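Local structure of conjugal transfer protein (Escherichia coli, 5I97) at residues M130-K135 and L149-T154. The protein is a VirB8-like inner-membrane component of a plasmid-encoded type IV secretion system and probably forms part of the channel used for conjugal transfer. Sequence-based numbering, arbitrary orientation.
Sequences MGYEYK and LGFRVT
E133 and R152 sit opposite each other as a hydrogen-bonded antiparallel pair, and their side chains show how a salt bridge between neighbouring strands can be laid along one face of a sheet. They run alongside each other in the same direction, with carboxylate and guanidinium nearly coplanar (8° apart). R152 approaches side-on: NE meets the anti lone pair of OE2 of E133 at 2.8 Å, while NH2 reaches that same oxygen at 3.0 Å, so one carboxylate atom takes both bonds. Each residue turns its CG between backbone N and carbonyl carbon (chi1 80° for R152) and then extends, which brings the charged ends level. CG of K135 sits over one guanidinium face, toward its rim, 3.6 Å from NE of R152, and CG2 of T154 packs against CG of E133.

The other face is largely aromatic, with V153 beside Y132. F151 directs its edge at the face of Y134, planes 64° apart and centroids 5.5 Å apart, with CD1 above the rim of the tyrosine ring. CE1 of F151 also touches CB of Y132, 3.7 Å away. Both tyrosine hydroxyls hydrogen-bond to the carboxylate of D30 in helix 27-42, and L34 of that helix packs on F151. Between the two faces, the backbones of E133 and R152 exchange reciprocal N-H to O bonds, and K135 N donates a hydrogen bond to G150 O. The contact joins strand 124-134 to 151-160, an outermost strand of the four-stranded antiparallel sheet; an aromatic face against helix 27-42 fits the NTF2-like fold of the VirB8 periplasmic domain.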
ATOM      1  N   MET A 130     -22.957   8.956  12.186  1.00 28.58           N
ATOM      2  CA  MET A 130     -22.182   9.971  12.878  1.00 28.41           C
ATOM      3  C   MET A 130     -22.977  11.243  13.115  1.00 29.16           C
ATOM      4  O   MET A 130     -23.769  11.655  12.275  1.00 29.64           O
ATOM      5  CB  MET A 130     -20.927  10.294  12.071  1.00 27.71           C
ATOM      6  CG  MET A 130     -20.213   9.070  11.530  1.00 27.03           C
ATOM      7  SD  MET A 130     -18.829   9.505  10.480  1.00 26.35           S
ATOM      8  CE  MET A 130     -17.838  10.491  11.599  1.00 26.22           C
ATOM      9  N   GLY A 131     -22.754  11.865  14.265  1.00 29.34           N
ATOM     10  CA  GLY A 131     -23.251  13.203  14.520  1.00 30.02           C
ATOM     11  C   GLY A 131     -22.065  14.143  14.479  1.00 29.64           C
ATOM     12  O   GLY A 131     -20.993  13.793  14.958  1.00 29.06           O
ATOM     13  N   TYR A 132     -22.220  15.305  13.859  1.00 30.02           N
ATOM     14  CA  TYR A 132     -21.113  16.240  13.765  1.00 29.78           C
ATOM     15  C   TYR A 132     -21.551  17.707  13.813  1.00 30.59           C
ATOM     16  O   TYR A 132     -22.734  18.030  13.721  1.00 31.34           O
ATOM     17  CB  TYR A 132     -20.312  15.983  12.492  1.00 29.14           C
ATOM     18  CG  TYR A 132     -21.037  16.334  11.224  1.00 29.53           C
ATOM     19  CD1 TYR A 132     -21.929  15.451  10.650  1.00 29.63           C
ATOM     20  CD2 TYR A 132     -20.835  17.558  10.600  1.00 29.90           C
ATOM     21  CE1 TYR A 132     -22.599  15.772   9.494  1.00 30.09           C
ATOM     22  CE2 TYR A 132     -21.494  17.886   9.452  1.00 30.35           C
ATOM     23  CZ  TYR A 132     -22.375  16.993   8.899  1.00 30.45           C
ATOM     24  OH  TYR A 132     -23.038  17.317   7.736  1.00 31.00           O
ATOM     25  N   GLU A 133     -20.580  18.562  14.119  1.00 30.50           N
ATOM     26  CA  GLU A 133     -20.777  20.003  14.229  1.00 31.28           C
ATOM     27  C   GLU A 133     -19.417  20.692  14.166  1.00 30.99           C
ATOM     28  O   GLU A 133     -18.387  20.040  14.332  1.00 30.21           O
ATOM     29  CB  GLU A 133     -21.488  20.351  15.538  1.00 31.98           C
ATOM     30  CG  GLU A 133     -20.725  19.941  16.787  1.00 31.61           C
ATOM     31  CD  GLU A 133     -21.423  20.367  18.062  1.00 33.73           C
ATOM     32  OE1 GLU A 133     -22.661  20.532  18.039  1.00 33.05           O
ATOM     33  OE2 GLU A 133     -20.734  20.538  19.090  1.00 35.72           O
ATOM     34  N   TYR A 134     -19.403  22.002  13.940  1.00 31.68           N
ATOM     35  CA  TYR A 134     -18.153  22.740  13.998  1.00 31.59           C
ATOM     36  C   TYR A 134     -18.214  23.694  15.183  1.00 32.35           C
ATOM     37  O   TYR A 134     -19.228  24.349  15.403  1.00 33.18           O
ATOM     38  CB  TYR A 134     -17.886  23.471  12.693  1.00 31.77           C
ATOM     39  CG  TYR A 134     -17.734  22.575  11.478  1.00 31.09           C
ATOM     40  CD1 TYR A 134     -18.845  22.049  10.835  1.00 31.20           C
ATOM     41  CD2 TYR A 134     -16.487  22.312  10.937  1.00 30.44           C
ATOM     42  CE1 TYR A 134     -18.713  21.264   9.709  1.00 30.68           C
ATOM     43  CE2 TYR A 134     -16.346  21.526   9.811  1.00 29.89           C
ATOM     44  CZ  TYR A 134     -17.466  21.011   9.196  1.00 30.01           C
ATOM     45  OH  TYR A 134     -17.344  20.226   8.070  1.00 29.55           O
ATOM     46  N   LYS A 135     -17.138  23.748  15.958  1.00 32.13           N
ATOM     47  CA  LYS A 135     -17.054  24.644  17.103  1.00 32.88           C
ATOM     48  C   LYS A 135     -15.782  25.457  17.120  1.00 33.65           C
ATOM     49  O   LYS A 135     -14.686  24.912  17.039  1.00 37.60           O
ATOM     50  CB  LYS A 135     -17.138  23.856  18.412  1.00 32.74           C
ATOM     51  CG  LYS A 135     -18.457  23.182  18.698  1.00 32.88           C
ATOM     52  CD  LYS A 135     -19.515  24.203  19.090  1.00 35.67           C
ATOM     53  CE  LYS A 135     -20.817  23.539  19.510  1.00 42.36           C
ATOM     54  NZ  LYS A 135     -21.895  24.532  19.788  1.00 48.70           N
ATOM     55  N   LEU A 149     -11.040  24.120  11.443  1.00 33.15           N
ATOM     56  CA  LEU A 149     -12.419  24.582  11.490  1.00 30.70           C
ATOM     57  C   LEU A 149     -13.119  24.091  12.753  1.00 30.68           C
ATOM     58  O   LEU A 149     -14.310  24.312  12.944  1.00 35.49           O
ATOM     59  CB  LEU A 149     -13.166  24.124  10.241  1.00 30.49           C
ATOM     60  CG  LEU A 149     -12.584  24.616   8.915  1.00 30.63           C
ATOM     61  CD1 LEU A 149     -13.374  24.067   7.736  1.00 30.47           C
ATOM     62  CD2 LEU A 149     -12.604  26.140   8.887  1.00 31.67           C
ATOM     63  N   GLY A 150     -12.372  23.410  13.612  1.00 30.95           N
ATOM     64  CA  GLY A 150     -12.930  22.918  14.859  1.00 30.24           C
ATOM     65  C   GLY A 150     -14.012  21.883  14.637  1.00 29.86           C
ATOM     66  O   GLY A 150     -14.989  21.825  15.376  1.00 30.23           O
ATOM     67  N   PHE A 151     -13.840  21.070  13.601  1.00 29.20           N
ATOM     68  CA  PHE A 151     -14.762  19.979  13.335  1.00 28.85           C
ATOM     69  C   PHE A 151     -14.781  19.019  14.510  1.00 28.57           C
ATOM     70  O   PHE A 151     -13.746  18.736  15.103  1.00 28.26           O
ATOM     71  CB  PHE A 151     -14.351  19.243  12.053  1.00 28.20           C
ATOM     72  CG  PHE A 151     -15.086  17.952  11.815  1.00 27.78           C
ATOM     73  CD1 PHE A 151     -16.339  17.949  11.228  1.00 28.16           C
ATOM     74  CD2 PHE A 151     -14.506  16.740  12.146  1.00 27.11           C
ATOM     75  CE1 PHE A 151     -17.007  16.757  10.995  1.00 27.87           C
ATOM     76  CE2 PHE A 151     -15.169  15.551  11.917  1.00 26.81           C
ATOM     77  CZ  PHE A 151     -16.420  15.557  11.347  1.00 27.20           C
ATOM     78  N   ARG A 152     -15.956  18.532  14.865  1.00 28.77           N
ATOM     79  CA  ARG A 152     -16.005  17.507  15.881  1.00 28.53           C
ATOM     80  C   ARG A 152     -17.206  16.595  15.703  1.00 28.54           C
ATOM     81  O   ARG A 152     -18.279  17.019  15.271  1.00 29.04           O
ATOM     82  CB  ARG A 152     -15.971  18.105  17.290  1.00 29.11           C
ATOM     83  CG  ARG A 152     -17.262  18.663  17.833  1.00 29.92           C
ATOM     84  CD  ARG A 152     -16.980  19.266  19.210  1.00 32.66           C
ATOM     85  NE  ARG A 152     -18.171  19.766  19.887  1.00 37.28           N
ATOM     86  CZ  ARG A 152     -18.165  20.263  21.121  1.00 36.71           C
ATOM     87  NH1 ARG A 152     -17.036  20.303  21.818  1.00 31.84           N
ATOM     88  NH2 ARG A 152     -19.293  20.700  21.666  1.00 40.45           N
ATOM     89  N   VAL A 153     -16.977  15.325  16.020  1.00 28.04           N
ATOM     90  CA  VAL A 153     -17.991  14.297  15.971  1.00 28.07           C
ATOM     91  C   VAL A 153     -18.696  14.240  17.319  1.00 28.65           C
ATOM     92  O   VAL A 153     -18.046  14.159  18.369  1.00 28.64           O
ATOM     93  CB  VAL A 153     -17.367  12.926  15.640  1.00 27.33           C
ATOM     94  CG1 VAL A 153     -18.395  11.812  15.740  1.00 27.46           C
ATOM     95  CG2 VAL A 153     -16.718  12.958  14.275  1.00 26.82           C
ATOM     96  N   THR A 154     -20.025  14.271  17.287  1.00 29.23           N
ATOM     97  CA  THR A 154     -20.838  14.362  18.498  1.00 29.94           C
ATOM     98  C   THR A 154     -21.490  13.044  18.893  1.00 29.98           C
ATOM     99  O   THR A 154     -21.977  12.895  20.009  1.00 30.51           O
ATOM    100  CB  THR A 154     -21.944  15.424  18.343  1.00 30.79           C
ATOM    101  OG1 THR A 154     -22.847  15.025  17.308  1.00 30.88           O
ATOM    102  CG2 THR A 154     -21.338  16.755  17.988  1.00 30.88           C
TER